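Side-chain contacts in sulfate transporter sulfate transporter family protein (Wolinella succinogenes, PDB 4DGF), which probably exchanges sulfate or related anions across the membrane as a SulP-family transporter, of which this chain is the STAS domain: residues 31-36 with 70-75; 57-62 with 94-99; 63-68 with 101-106; 86-91 with 122-127. All coordinates share one frame; numbering follows the deposited sequence. Where two conformers were deposited one is given.

Contact 1: 31-36 with 70-75; sequences GPFFFG and MHALWE
The end of the Phe33 ring rests on Ala72 and Leu73 of helix 67-83, one of the helices that pack on the parallel sheet of this STAS domain. Phe33 is the centre of an inverse gamma turn, marked by a weak bond from Phe34 N to Pro32 O, in the loop between strand 24-28 and helix 35-41. Along the helix, Met70 comes first. Met70 CA is 7.9 Å from Phe33 CA, the nearest such pair. Its selenomethionine side chain nevertheless leaves in the other direction, to Leu100, Phe103 and Phe105, with CE over one face of the Trp74 indole. Ala72 follows and points its CB at the loop, where it meets Phe33 CE2 at 4.1 Å; the same methyl also touches Ala38 of helix 35-41. At Leu73 the two side chains cross at about a right angle. With CG anti to the backbone N (chi1 172°), the branched end of Leu73 runs on toward Leu100 and Phe105 and leaves its CB to receive the ring. CE1 and CZ of Phe33 share that one carbon, each lying 4.0 Å from Leu73 CB.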
loop_
_atom_site.group_PDB
_atom_site.type_symbol
_atom_site.label_atom_id
_atom_site.label_comp_id
_atom_site.label_asym_id
_atom_site.label_seq_id
_atom_site.Cartn_x
_atom_site.Cartn_y
_atom_site.Cartn_z
ATOM N N GLY A 31 -8.696 7.494 5.152
ATOM C CA GLY A 31 -10.060 7.004 5.505
ATOM C C GLY A 31 -10.608 6.109 4.457
ATOM O O GLY A 31 -9.869 5.562 3.680
ATOM N N PRO A 32 -11.917 6.072 4.268
ATOM C CA PRO A 32 -12.572 5.321 3.165
ATOM C C PRO A 32 -11.936 5.606 1.836
ATOM O O PRO A 32 -11.644 6.779 1.581
ATOM C CB PRO A 32 -14.007 5.861 3.210
ATOM C CG PRO A 32 -14.195 6.011 4.678
ATOM C CD PRO A 32 -12.922 6.709 5.143
ATOM N N PHE A 33 -11.656 4.569 1.045
ATOM C CA PHE A 33 -10.894 4.804 -0.202
ATOM C C PHE A 33 -11.882 4.962 -1.316
ATOM O O PHE A 33 -12.227 4.009 -2.076
ATOM C CB PHE A 33 -9.962 3.605 -0.341
ATOM C CG PHE A 33 -8.936 3.710 -1.442
ATOM C CD1 PHE A 33 -7.818 2.857 -1.387
ATOM C CD2 PHE A 33 -9.053 4.607 -2.505
ATOM C CE1 PHE A 33 -6.853 2.844 -2.393
ATOM C CE2 PHE A 33 -8.114 4.608 -3.484
ATOM C CZ PHE A 33 -7.021 3.674 -3.417
ATOM N N PHE A 34 -12.356 6.207 -1.444
ATOM C CA PHE A 34 -13.324 6.564 -2.442
ATOM C C PHE A 34 -12.662 7.583 -3.434
ATOM O O PHE A 34 -11.420 7.582 -3.568
ATOM C CB PHE A 34 -14.638 7.171 -1.849
ATOM C CG PHE A 34 -15.365 6.315 -0.879
ATOM C CD1 PHE A 34 -15.277 4.903 -0.970
ATOM C CD2 PHE A 34 -16.205 6.897 0.173
ATOM C CE1 PHE A 34 -15.951 4.104 -0.020
ATOM C CE2 PHE A 34 -16.909 6.058 1.052
ATOM C CZ PHE A 34 -16.732 4.636 0.959
ATOM N N PHE A 35 -13.478 8.466 -4.038
ATOM C CA PHE A 35 -12.889 9.219 -5.189
ATOM C C PHE A 35 -11.820 10.176 -4.656
ATOM O O PHE A 35 -10.887 10.496 -5.390
ATOM C CB PHE A 35 -14.002 10.020 -5.940
ATOM C CG PHE A 35 -14.469 11.266 -5.242
ATOM C CD1 PHE A 35 -13.915 12.524 -5.580
ATOM C CD2 PHE A 35 -15.408 11.217 -4.194
ATOM C CE1 PHE A 35 -14.342 13.701 -4.928
ATOM C CE2 PHE A 35 -15.878 12.393 -3.558
ATOM C CZ PHE A 35 -15.275 13.629 -3.915
ATOM N N GLY A 36 -12.010 10.707 -3.414
ATOM C CA GLY A 36 -10.997 11.726 -2.833
ATOM C C GLY A 36 -9.600 11.122 -2.789
ATOM O O GLY A 36 -8.594 11.720 -3.260
HETATM N N MSE A 70 -11.119 1.207 -6.004
HETATM C CA MSE A 70 -10.475 -0.039 -6.426
HETATM C C MSE A 70 -9.844 0.215 -7.809
HETATM O O MSE A 70 -8.722 -0.253 -8.057
HETATM C CB MSE A 70 -11.623 -1.043 -6.500
HETATM C CG MSE A 70 -11.031 -2.448 -6.826
HETATM SE SE MSE A 70 -9.842 -3.233 -5.479
HETATM C CE MSE A 70 -8.153 -3.055 -6.396
ATOM N N HIS A 71 -10.500 1.029 -8.646
ATOM C CA HIS A 71 -9.848 1.281 -9.926
ATOM C C HIS A 71 -8.505 1.997 -9.756
ATOM O O HIS A 71 -7.506 1.633 -10.365
ATOM C CB HIS A 71 -10.770 2.104 -10.815
ATOM C CG HIS A 71 -10.135 2.464 -12.128
ATOM N ND1 HIS A 71 -9.660 3.694 -12.369
ATOM C CD2 HIS A 71 -9.838 1.671 -13.242
ATOM C CE1 HIS A 71 -9.105 3.703 -13.673
ATOM N NE2 HIS A 71 -9.217 2.468 -14.166
ATOM N N ALA A 72 -8.457 2.954 -8.837
ATOM C CA ALA A 72 -7.216 3.681 -8.602
ATOM C C ALA A 72 -6.151 2.710 -8.035
ATOM O O ALA A 72 -4.916 2.832 -8.400
ATOM C CB ALA A 72 -7.518 4.773 -7.585
ATOM N N LEU A 73 -6.557 1.785 -7.154
ATOM C CA LEU A 73 -5.605 0.877 -6.533
ATOM C C LEU A 73 -5.034 -0.098 -7.603
ATOM O O LEU A 73 -3.823 -0.318 -7.599
ATOM C CB LEU A 73 -6.261 0.205 -5.346
ATOM C CG LEU A 73 -5.460 -0.897 -4.703
ATOM C CD1 LEU A 73 -4.182 -0.317 -4.061
ATOM C CD2 LEU A 73 -6.313 -1.528 -3.564
ATOM N N TRP A 74 -5.837 -0.531 -8.563
ATOM C CA TRP A 74 -5.368 -1.405 -9.655
ATOM C C TRP A 74 -4.380 -0.634 -10.511
ATOM O O TRP A 74 -3.295 -1.202 -10.916
ATOM C CB TRP A 74 -6.462 -1.771 -10.688
ATOM C CG TRP A 74 -7.308 -2.932 -10.287
ATOM C CD1 TRP A 74 -8.663 -2.945 -9.941
ATOM C CD2 TRP A 74 -6.905 -4.313 -10.207
ATOM N NE1 TRP A 74 -9.086 -4.214 -9.696
ATOM C CE2 TRP A 74 -8.108 -5.068 -9.791
ATOM C CE3 TRP A 74 -5.710 -5.011 -10.448
ATOM C CZ2 TRP A 74 -8.107 -6.472 -9.623
ATOM C CZ3 TRP A 74 -5.720 -6.392 -10.246
ATOM C CH2 TRP A 74 -6.894 -7.107 -9.847
ATOM N N GLU A 75 -4.720 0.605 -10.853
ATOM C CA GLU A 75 -3.813 1.331 -11.736
ATOM C C GLU A 75 -2.533 1.704 -10.969
ATOM O O GLU A 75 -1.479 1.816 -11.560
ATOM C CB GLU A 75 -4.493 2.544 -12.370
ATOM C CG GLU A 75 -4.473 3.756 -11.483
ATOM C CD GLU A 75 -4.881 5.051 -12.200
ATOM O OE1 GLU A 75 -4.295 5.339 -13.296
ATOM O OE2 GLU A 75 -5.765 5.779 -11.641
#

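Contact 2: 57-62 with 94-99; sequences LRMRRV and DRLYGA
Leu96 pushes its CD2 methyl into the angle between Met59 and Val62, and nearly everything in this contact converges on that one atom. The Val62 carbonyl comes closest, its O 3.4 Å from Leu96 CD2, a van der Waals approach that continues down the leucine side chain to CB, 3.8 Å from the same Val62 O. Val62 adds the flank of its side chain: CB and CG1 each lie 4.2 Å from Leu96 CD2. Met59, a selenomethionine, bends round the methyl at chi3 (87°), with CB at 4.0 Å and CE at 3.9 Å from Leu96 CD2, and crosses the leucine at about a right angle. Met59 was modelled in two conformers, so the contact of its far end is less certain than that of CB. The partners sit close together because Met59 to Val62 form a type I beta turn, closed by Val62 N to Met59 O, right after strand 54-58 of the parallel STAS sheet; helix 94-103 brings Leu96 against this turn. The arginines of the turn head away from the helix: Arg60 reaches Asp11 and Glu28 in salt bridges, and Arg61 also pairs with Glu28. On that side Arg58 NH2 lies 3.3 Å above one face of the Arg60 guanidinium, while Arg58 NH1 bonds to Asp13 O and Thr15 OG1. On the helix, Leu96 N takes Ser93 OG as its acceptor.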
loop_
_atom_site.group_PDB
_atom_site.type_symbol
_atom_site.label_atom_id
_atom_site.label_comp_id
_atom_site.label_asym_id
_atom_site.label_seq_id
_atom_site.Cartn_x
_atom_site.Cartn_y
_atom_site.Cartn_z
ATOM N N LEU A 57 1.557 0.880 1.124
ATOM C CA LEU A 57 0.353 1.662 1.244
ATOM C C LEU A 57 -0.291 1.280 2.578
ATOM O O LEU A 57 -0.648 0.041 2.778
ATOM C CB LEU A 57 -0.539 1.220 0.075
ATOM C CG LEU A 57 -1.631 2.142 -0.219
ATOM C CD1 LEU A 57 -1.180 3.514 -0.737
ATOM C CD2 LEU A 57 -2.451 1.506 -1.365
ATOM N N ARG A 58 -0.306 2.234 3.509
ATOM C CA ARG A 58 -0.853 2.020 4.797
ATOM C C ARG A 58 -2.354 2.161 4.801
ATOM O O ARG A 58 -2.880 3.310 4.570
ATOM C CB ARG A 58 -0.264 2.996 5.908
ATOM C CG ARG A 58 1.229 2.693 6.077
ATOM C CD ARG A 58 1.790 3.321 7.338
ATOM N NE ARG A 58 1.181 2.704 8.544
ATOM C CZ ARG A 58 1.438 3.034 9.802
ATOM N NH1 ARG A 58 2.369 3.971 10.117
ATOM N NH2 ARG A 58 0.845 2.332 10.752
HETATM N N MSE A 59 -3.023 1.100 5.229
HETATM C CA MSE A 59 -4.486 1.038 5.032
HETATM C C MSE A 59 -5.174 0.810 6.359
HETATM O O MSE A 59 -6.315 0.355 6.385
HETATM C CB MSE A 59 -4.808 -0.069 3.978
HETATM C CG MSE A 59 -4.105 0.182 2.626
HETATM SE SE MSE A 59 -4.789 -1.034 1.263
HETATM C CE MSE A 59 -6.353 0.087 0.681
ATOM N N ARG A 60 -4.519 1.108 7.478
ATOM C CA ARG A 60 -5.218 0.909 8.797
ATOM C C ARG A 60 -6.447 1.756 9.024
ATOM O O ARG A 60 -7.322 1.386 9.861
ATOM C CB ARG A 60 -4.246 1.184 9.998
ATOM C CG ARG A 60 -3.679 2.624 9.930
ATOM C CD ARG A 60 -2.683 2.764 11.131
ATOM N NE ARG A 60 -2.023 4.063 11.058
ATOM C CZ ARG A 60 -1.456 4.686 12.101
ATOM N NH1 ARG A 60 -1.514 4.127 13.312
ATOM N NH2 ARG A 60 -0.847 5.868 11.939
ATOM N N ARG A 61 -6.552 2.861 8.287
ATOM C CA ARG A 61 -7.711 3.795 8.391
ATOM C C ARG A 61 -8.761 3.491 7.330
ATOM O O ARG A 61 -9.733 4.281 7.166
ATOM C CB ARG A 61 -7.288 5.250 8.139
ATOM C CG ARG A 61 -6.169 5.655 9.080
ATOM C CD ARG A 61 -5.902 7.147 8.998
ATOM N NE ARG A 61 -4.575 7.503 9.548
ATOM C CZ ARG A 61 -4.148 8.766 9.671
ATOM N NH1 ARG A 61 -4.984 9.794 9.424
ATOM N NH2 ARG A 61 -2.908 9.046 10.111
ATOM N N VAL A 62 -8.607 2.386 6.632
ATOM C CA VAL A 62 -9.459 2.192 5.444
ATOM C C VAL A 62 -10.330 0.946 5.749
ATOM O O VAL A 62 -9.861 -0.208 5.578
ATOM C CB VAL A 62 -8.602 1.881 4.264
ATOM C CG1 VAL A 62 -9.501 1.815 3.041
ATOM C CG2 VAL A 62 -7.592 2.990 4.021
ATOM N N ASP A 94 -9.719 -7.447 8.352
ATOM C CA ASP A 94 -10.460 -8.548 7.728
ATOM C C ASP A 94 -11.593 -8.104 6.798
ATOM O O ASP A 94 -11.745 -8.671 5.732
ATOM C CB ASP A 94 -11.024 -9.420 8.863
ATOM C CG ASP A 94 -9.977 -10.302 9.499
ATOM O OD1 ASP A 94 -8.813 -10.358 9.024
ATOM O OD2 ASP A 94 -10.331 -10.966 10.524
ATOM N N ARG A 95 -12.251 -6.972 7.089
ATOM C CA ARG A 95 -13.296 -6.513 6.192
ATOM C C ARG A 95 -12.690 -5.958 4.906
ATOM O O ARG A 95 -13.104 -6.318 3.789
ATOM C CB ARG A 95 -14.137 -5.480 6.892
ATOM C CG ARG A 95 -15.080 -4.904 5.860
ATOM C CD ARG A 95 -15.844 -3.800 6.501
ATOM N NE ARG A 95 -16.777 -3.430 5.435
ATOM C CZ ARG A 95 -17.856 -2.691 5.600
ATOM N NH1 ARG A 95 -18.124 -2.184 6.801
ATOM N NH2 ARG A 95 -18.587 -2.396 4.526
ATOM N N LEU A 96 -11.618 -5.167 5.039
ATOM C CA LEU A 96 -10.982 -4.723 3.766
ATOM C C LEU A 96 -10.461 -5.861 2.889
ATOM O O LEU A 96 -10.577 -5.833 1.626
ATOM C CB LEU A 96 -9.882 -3.694 4.084
ATOM C CG LEU A 96 -9.193 -3.177 2.820
ATOM C CD1 LEU A 96 -10.182 -2.391 1.968
ATOM C CD2 LEU A 96 -8.165 -2.142 3.303
ATOM N N TYR A 97 -9.843 -6.845 3.510
ATOM C CA TYR A 97 -9.270 -7.963 2.791
ATOM C C TYR A 97 -10.417 -8.648 1.989
ATOM O O TYR A 97 -10.226 -8.984 0.827
ATOM C CB TYR A 97 -8.666 -8.971 3.813
ATOM C CG TYR A 97 -8.052 -10.182 3.152
ATOM C CD1 TYR A 97 -6.719 -10.208 2.803
ATOM C CD2 TYR A 97 -8.846 -11.276 2.884
ATOM C CE1 TYR A 97 -6.166 -11.354 2.234
ATOM C CE2 TYR A 97 -8.300 -12.395 2.313
ATOM C CZ TYR A 97 -6.951 -12.409 1.981
ATOM O OH TYR A 97 -6.379 -13.541 1.394
ATOM N N GLY A 98 -11.555 -8.799 2.662
ATOM C CA GLY A 98 -12.693 -9.480 2.018
ATOM C C GLY A 98 -13.098 -8.710 0.745
ATOM O O GLY A 98 -13.362 -9.355 -0.272
ATOM N N ALA A 99 -13.120 -7.363 0.811
ATOM C CA ALA A 99 -13.496 -6.513 -0.346
ATOM C C ALA A 99 -12.435 -6.749 -1.442
ATOM O O ALA A 99 -12.757 -6.989 -2.597
ATOM C CB ALA A 99 -13.642 -5.041 0.055
#

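Contact 3: 63-68 with 101-106; sequences PVIDAT and NRFGFI
Ile65 and Asp66, in extended backbone just ahead of helix 67-83, face Phe103 where helix 94-103 closes in a Schellman motif, with Gly104 at positive phi (96°) and its N bonded to Asn101 O. Phe103 brings the CE2 and CZ corner of its ring to the loop. CE2 is shared by two atoms of one residue: Ile65 O lies at the ring edge, near the ring plane, 4.1 Å from Phe103 CE2, and the methyl Ile65 CG2 is equally far from that carbon. CG2 sits in the crowded position between the backbone N and the carbonyl carbon, because CG1 is the branch anti to N (chi1 -179°). Asp66 offers only its backbone here, with its O 4.3 Å from Phe103 CZ. Its carboxylate turns the other way, and OD1 caps the start of helix 67-83 by accepting a hydrogen bond from Gly69 N. Phe103 is itself exposed, so this is a partly buried seam. Ile65 also packs on Leu96 of helix 94-103, and Phe103 on Met70 of helix 67-83; just beyond, Gly104 serves as N-cap of helix 105-109, whose Phe105 lies against Met70, Leu73 and Gln77.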
loop_
_atom_site.group_PDB
_atom_site.type_symbol
_atom_site.label_atom_id
_atom_site.label_comp_id
_atom_site.label_asym_id
_atom_site.label_seq_id
_atom_site.Cartn_x
_atom_site.Cartn_y
_atom_site.Cartn_z
ATOM N N PRO A 63 -11.607 1.169 6.131
ATOM C CA PRO A 63 -12.458 0.003 6.186
ATOM C C PRO A 63 -13.205 -0.424 4.942
ATOM O O PRO A 63 -13.741 -1.596 4.917
ATOM C CB PRO A 63 -13.466 0.354 7.307
ATOM C CG PRO A 63 -13.539 1.865 7.289
ATOM C CD PRO A 63 -12.285 2.408 6.590
ATOM N N VAL A 64 -13.240 0.439 3.905
ATOM C CA VAL A 64 -14.146 0.269 2.819
ATOM C C VAL A 64 -13.413 0.919 1.637
ATOM O O VAL A 64 -12.585 1.854 1.810
ATOM C CB VAL A 64 -15.579 0.994 3.035
ATOM C CG1 VAL A 64 -16.375 0.267 4.106
ATOM C CG2 VAL A 64 -15.426 2.442 3.367
ATOM N N ILE A 65 -13.678 0.389 0.472
ATOM C CA ILE A 65 -13.198 0.919 -0.815
ATOM C C ILE A 65 -14.363 0.746 -1.842
ATOM O O ILE A 65 -15.041 -0.345 -1.858
ATOM C CB ILE A 65 -11.928 0.141 -1.194
ATOM C CG1 ILE A 65 -11.305 0.616 -2.531
ATOM C CG2 ILE A 65 -12.298 -1.345 -1.211
ATOM C CD1 ILE A 65 -9.960 0.036 -2.683
ATOM N N ASP A 66 -14.591 1.782 -2.695
ATOM C CA ASP A 66 -15.645 1.557 -3.678
ATOM C C ASP A 66 -15.040 1.249 -5.068
ATOM O O ASP A 66 -13.813 0.956 -5.175
ATOM C CB ASP A 66 -16.472 2.820 -3.722
ATOM C CG ASP A 66 -15.809 3.965 -4.515
ATOM O OD1 ASP A 66 -14.543 4.045 -4.530
ATOM O OD2 ASP A 66 -16.527 4.899 -5.034
ATOM N N ALA A 67 -15.862 1.315 -6.121
ATOM C CA ALA A 67 -15.334 0.932 -7.411
ATOM C C ALA A 67 -14.228 1.948 -7.905
ATOM O O ALA A 67 -13.297 1.562 -8.617
ATOM C CB ALA A 67 -16.458 0.858 -8.418
ATOM N N THR A 68 -14.414 3.252 -7.615
ATOM C CA THR A 68 -13.465 4.246 -8.038
ATOM C C THR A 68 -12.161 4.058 -7.296
ATOM O O THR A 68 -11.072 4.174 -7.864
ATOM C CB THR A 68 -14.099 5.636 -7.739
ATOM O OG1 THR A 68 -15.230 5.841 -8.623
ATOM C CG2 THR A 68 -13.100 6.814 -8.041
ATOM N N ASN A 101 -10.359 -9.126 -1.859
ATOM C CA ASN A 101 -10.412 -10.484 -2.424
ATOM C C ASN A 101 -11.560 -10.666 -3.400
ATOM O O ASN A 101 -11.321 -11.167 -4.557
ATOM C CB ASN A 101 -10.517 -11.521 -1.307
ATOM C CG ASN A 101 -9.974 -12.888 -1.755
ATOM O OD1 ASN A 101 -8.988 -12.999 -2.545
ATOM N ND2 ASN A 101 -10.619 -13.930 -1.284
ATOM N N ARG A 102 -12.748 -10.131 -3.062
ATOM C CA ARG A 102 -13.895 -10.233 -4.012
ATOM C C ARG A 102 -13.649 -9.454 -5.300
ATOM O O ARG A 102 -14.011 -9.890 -6.378
ATOM C CB ARG A 102 -15.106 -9.770 -3.297
ATOM C CG ARG A 102 -16.484 -10.036 -3.984
ATOM C CD ARG A 102 -16.828 -11.558 -4.113
ATOM N NE ARG A 102 -16.884 -12.198 -2.805
ATOM C CZ ARG A 102 -16.872 -13.541 -2.595
ATOM N NH1 ARG A 102 -16.910 -14.398 -3.627
ATOM N NH2 ARG A 102 -16.876 -14.011 -1.366
ATOM N N PHE A 103 -12.926 -8.332 -5.208
ATOM C CA PHE A 103 -12.551 -7.621 -6.399
ATOM C C PHE A 103 -11.448 -8.332 -7.223
ATOM O O PHE A 103 -11.200 -7.958 -8.338
ATOM C CB PHE A 103 -12.021 -6.189 -6.071
ATOM C CG PHE A 103 -13.121 -5.150 -5.752
ATOM C CD1 PHE A 103 -14.083 -4.826 -6.689
ATOM C CD2 PHE A 103 -13.099 -4.450 -4.537
ATOM C CE1 PHE A 103 -15.024 -3.807 -6.431
ATOM C CE2 PHE A 103 -14.012 -3.420 -4.299
ATOM C CZ PHE A 103 -15.020 -3.134 -5.248
ATOM N N GLY A 104 -10.749 -9.291 -6.654
ATOM C CA GLY A 104 -9.705 -10.003 -7.371
ATOM C C GLY A 104 -8.293 -9.480 -7.164
ATOM O O GLY A 104 -7.322 -9.933 -7.808
ATOM N N PHE A 105 -8.195 -8.472 -6.289
ATOM C CA PHE A 105 -6.940 -7.768 -6.154
ATOM C C PHE A 105 -5.923 -8.584 -5.327
ATOM O O PHE A 105 -4.718 -8.531 -5.657
ATOM C CB PHE A 105 -7.143 -6.392 -5.442
ATOM C CG PHE A 105 -5.896 -5.564 -5.449
ATOM C CD1 PHE A 105 -5.427 -5.160 -6.675
ATOM C CD2 PHE A 105 -5.228 -5.165 -4.303
ATOM C CE1 PHE A 105 -4.305 -4.343 -6.761
ATOM C CE2 PHE A 105 -4.054 -4.367 -4.374
ATOM C CZ PHE A 105 -3.597 -4.005 -5.655
ATOM N N ILE A 106 -6.387 -9.308 -4.325
ATOM C CA ILE A 106 -5.490 -10.148 -3.475
ATOM C C ILE A 106 -4.765 -11.182 -4.371
ATOM O O ILE A 106 -3.534 -11.316 -4.278
ATOM C CB ILE A 106 -6.194 -10.847 -2.317
ATOM C CG1 ILE A 106 -6.872 -9.831 -1.388
ATOM C CG2 ILE A 106 -5.214 -11.809 -1.593
ATOM C CD1 ILE A 106 -5.915 -8.875 -0.578
#

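Contact 4: 86-91 with 122-127; sequences ILLLSG and LAYAKL
Strand 86-90 and helix 118-130 come nearest at Leu88 and Ala125, whose CA atoms are 8.0 Å apart, and the gap is filled mainly by the Leu88 side chain. Its CG is anti to the carbonyl carbon (chi1 -52°), which directs the fork at the helix, and the two methyls then lean to different partners. CD1 lies mainly against Ala125, 4.0 Å from Ala125 CB and 3.9 Å from Ala125 N, while staying near the ring at Tyr124 CD2. CD2 meets the Tyr124 ring edge-on and in its plane, 3.8 Å from Tyr124 CD2 and 4.0 Å from Tyr124 CE2; leucine and tyrosine cross at about a right angle. Replacing Leu88 with an alanine would probably open a gap between strand and helix, with the Tyr124 edge and the Ala125 methyl both losing their partner. Leu88 also touches Val54 of the neighbouring strand and Arg113, while Tyr124 leans on Glu112. The next residue back, Leu87, points to the other side of the sheet, onto Phe76, Gln77 and Cys80 of helix 67-83. An edge strand of a parallel sheet sandwiched between helices, with a C-terminal helix laid over one side, fits the alpha/beta fold of STAS domains.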
loop_
_atom_site.group_PDB
_atom_site.type_symbol
_atom_site.label_atom_id
_atom_site.label_comp_id
_atom_site.label_asym_id
_atom_site.label_seq_id
_atom_site.Cartn_x
_atom_site.Cartn_y
_atom_site.Cartn_z
ATOM N N ILE A 86 8.072 -2.776 -5.726
ATOM C CA ILE A 86 7.218 -3.783 -5.101
ATOM C C ILE A 86 6.175 -3.053 -4.194
ATOM O O ILE A 86 6.549 -2.415 -3.229
ATOM C CB ILE A 86 8.077 -4.759 -4.268
ATOM C CG1 ILE A 86 8.985 -5.563 -5.225
ATOM C CG2 ILE A 86 7.135 -5.689 -3.495
ATOM C CD1 ILE A 86 10.114 -6.374 -4.565
ATOM N N LEU A 87 4.898 -3.258 -4.474
ATOM C CA LEU A 87 3.807 -2.742 -3.636
ATOM C C LEU A 87 3.486 -3.735 -2.496
ATOM O O LEU A 87 3.330 -4.913 -2.749
ATOM C CB LEU A 87 2.561 -2.544 -4.521
ATOM C CG LEU A 87 1.368 -1.854 -3.856
ATOM C CD1 LEU A 87 1.769 -0.501 -3.264
ATOM C CD2 LEU A 87 0.175 -1.688 -4.841
ATOM N N LEU A 88 3.431 -3.220 -1.260
ATOM C CA LEU A 88 2.943 -3.947 -0.069
ATOM C C LEU A 88 1.695 -3.140 0.476
ATOM O O LEU A 88 1.628 -1.928 0.395
ATOM C CB LEU A 88 3.973 -4.031 1.046
ATOM C CG LEU A 88 5.364 -4.585 0.591
ATOM C CD1 LEU A 88 6.332 -4.603 1.773
ATOM C CD2 LEU A 88 5.251 -6.001 -0.038
ATOM N N LEU A 89 0.739 -3.877 0.973
ATOM C CA LEU A 89 -0.340 -3.217 1.773
ATOM C C LEU A 89 -0.162 -3.554 3.216
ATOM O O LEU A 89 0.125 -4.714 3.529
ATOM C CB LEU A 89 -1.737 -3.730 1.362
ATOM C CG LEU A 89 -1.897 -3.933 -0.107
ATOM C CD1 LEU A 89 -3.328 -4.487 -0.242
ATOM C CD2 LEU A 89 -1.778 -2.578 -0.848
ATOM N N SER A 90 -0.301 -2.586 4.126
ATOM C CA SER A 90 -0.237 -2.917 5.542
ATOM C C SER A 90 -1.546 -2.446 6.158
ATOM O O SER A 90 -2.279 -1.612 5.555
ATOM C CB SER A 90 0.928 -2.234 6.264
ATOM O OG SER A 90 0.820 -0.828 6.260
ATOM N N GLY A 91 -1.780 -2.936 7.369
ATOM C CA GLY A 91 -2.931 -2.531 8.195
ATOM C C GLY A 91 -4.267 -2.946 7.546
ATOM O O GLY A 91 -5.288 -2.296 7.762
ATOM N N LEU A 122 6.950 -3.722 7.186
ATOM C CA LEU A 122 8.300 -3.168 7.244
ATOM C C LEU A 122 9.388 -4.245 7.336
ATOM O O LEU A 122 10.491 -4.118 6.689
ATOM C CB LEU A 122 8.500 -2.237 8.438
ATOM C CG LEU A 122 7.999 -0.820 8.130
ATOM C CD1 LEU A 122 7.994 0.050 9.416
ATOM C CD2 LEU A 122 8.686 -0.040 6.991
ATOM N N ALA A 123 9.101 -5.214 8.159
ATOM C CA ALA A 123 10.037 -6.389 8.252
ATOM C C ALA A 123 10.262 -6.987 6.859
ATOM O O ALA A 123 11.378 -7.282 6.484
ATOM C CB ALA A 123 9.477 -7.424 9.176
ATOM N N TYR A 124 9.164 -7.247 6.102
ATOM C CA TYR A 124 9.309 -7.690 4.752
ATOM C C TYR A 124 9.986 -6.744 3.748
ATOM O O TYR A 124 10.743 -7.162 2.872
ATOM C CB TYR A 124 7.918 -8.131 4.273
ATOM C CG TYR A 124 7.900 -8.975 3.069
ATOM C CD1 TYR A 124 8.557 -10.234 3.080
ATOM C CD2 TYR A 124 7.221 -8.601 1.914
ATOM C CE1 TYR A 124 8.515 -11.061 1.963
ATOM C CE2 TYR A 124 7.116 -9.466 0.782
ATOM C CZ TYR A 124 7.786 -10.682 0.835
ATOM O OH TYR A 124 7.774 -11.547 -0.244
ATOM N N ALA A 125 9.617 -5.474 3.761
ATOM C CA ALA A 125 10.279 -4.474 3.015
ATOM C C ALA A 125 11.814 -4.447 3.282
ATOM O O ALA A 125 12.580 -4.353 2.368
ATOM C CB ALA A 125 9.691 -3.082 3.391
ATOM N N LYS A 126 12.214 -4.553 4.531
ATOM C CA LYS A 126 13.597 -4.567 4.889
ATOM C C LYS A 126 14.286 -5.756 4.205
ATOM O O LYS A 126 15.381 -5.610 3.656
ATOM C CB LYS A 126 13.748 -4.636 6.427
ATOM C CG LYS A 126 15.250 -4.615 6.867
ATOM C CD LYS A 126 15.394 -4.249 8.328
ATOM C CE LYS A 126 16.878 -3.984 8.697
ATOM N NZ LYS A 126 17.495 -5.347 8.803
ATOM N N LEU A 127 13.652 -6.904 4.239
ATOM C CA LEU A 127 14.213 -8.139 3.663
ATOM C C LEU A 127 14.370 -7.953 2.151
ATOM O O LEU A 127 15.439 -8.219 1.574
ATOM C CB LEU A 127 13.334 -9.313 4.065
ATOM C CG LEU A 127 13.601 -10.737 3.530
ATOM C CD1 LEU A 127 12.844 -11.653 4.487
ATOM C CD2 LEU A 127 13.049 -10.975 2.115
#

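In the fold
Contacts 1, 2 and 3 form one continuous patch, their centres 9 to 12 Å apart, whereas contact 4 lies about 20 Å from contact 1, centre to centre, across the middle of the chain. The loops of contacts 1 and 3 are joined by a probable hydrogen bond from Phe33 N to Val64 O (3.0 Å), and Phe33 CB packs 3.9 Å from Val62 CG1 of contact 2. Helix 94-103 serves both contacts 2 and 3, with Leu96 CD1 4.0 Å from Ile65 CG2. The sheet carries the main link to contact 4: strands 54-58 and 86-90 are neighbours, and Met59 N lies 2.8 Å from Ser90 O, a probable hydrogen bond. Phe105 of contact 3 also touches Leu89.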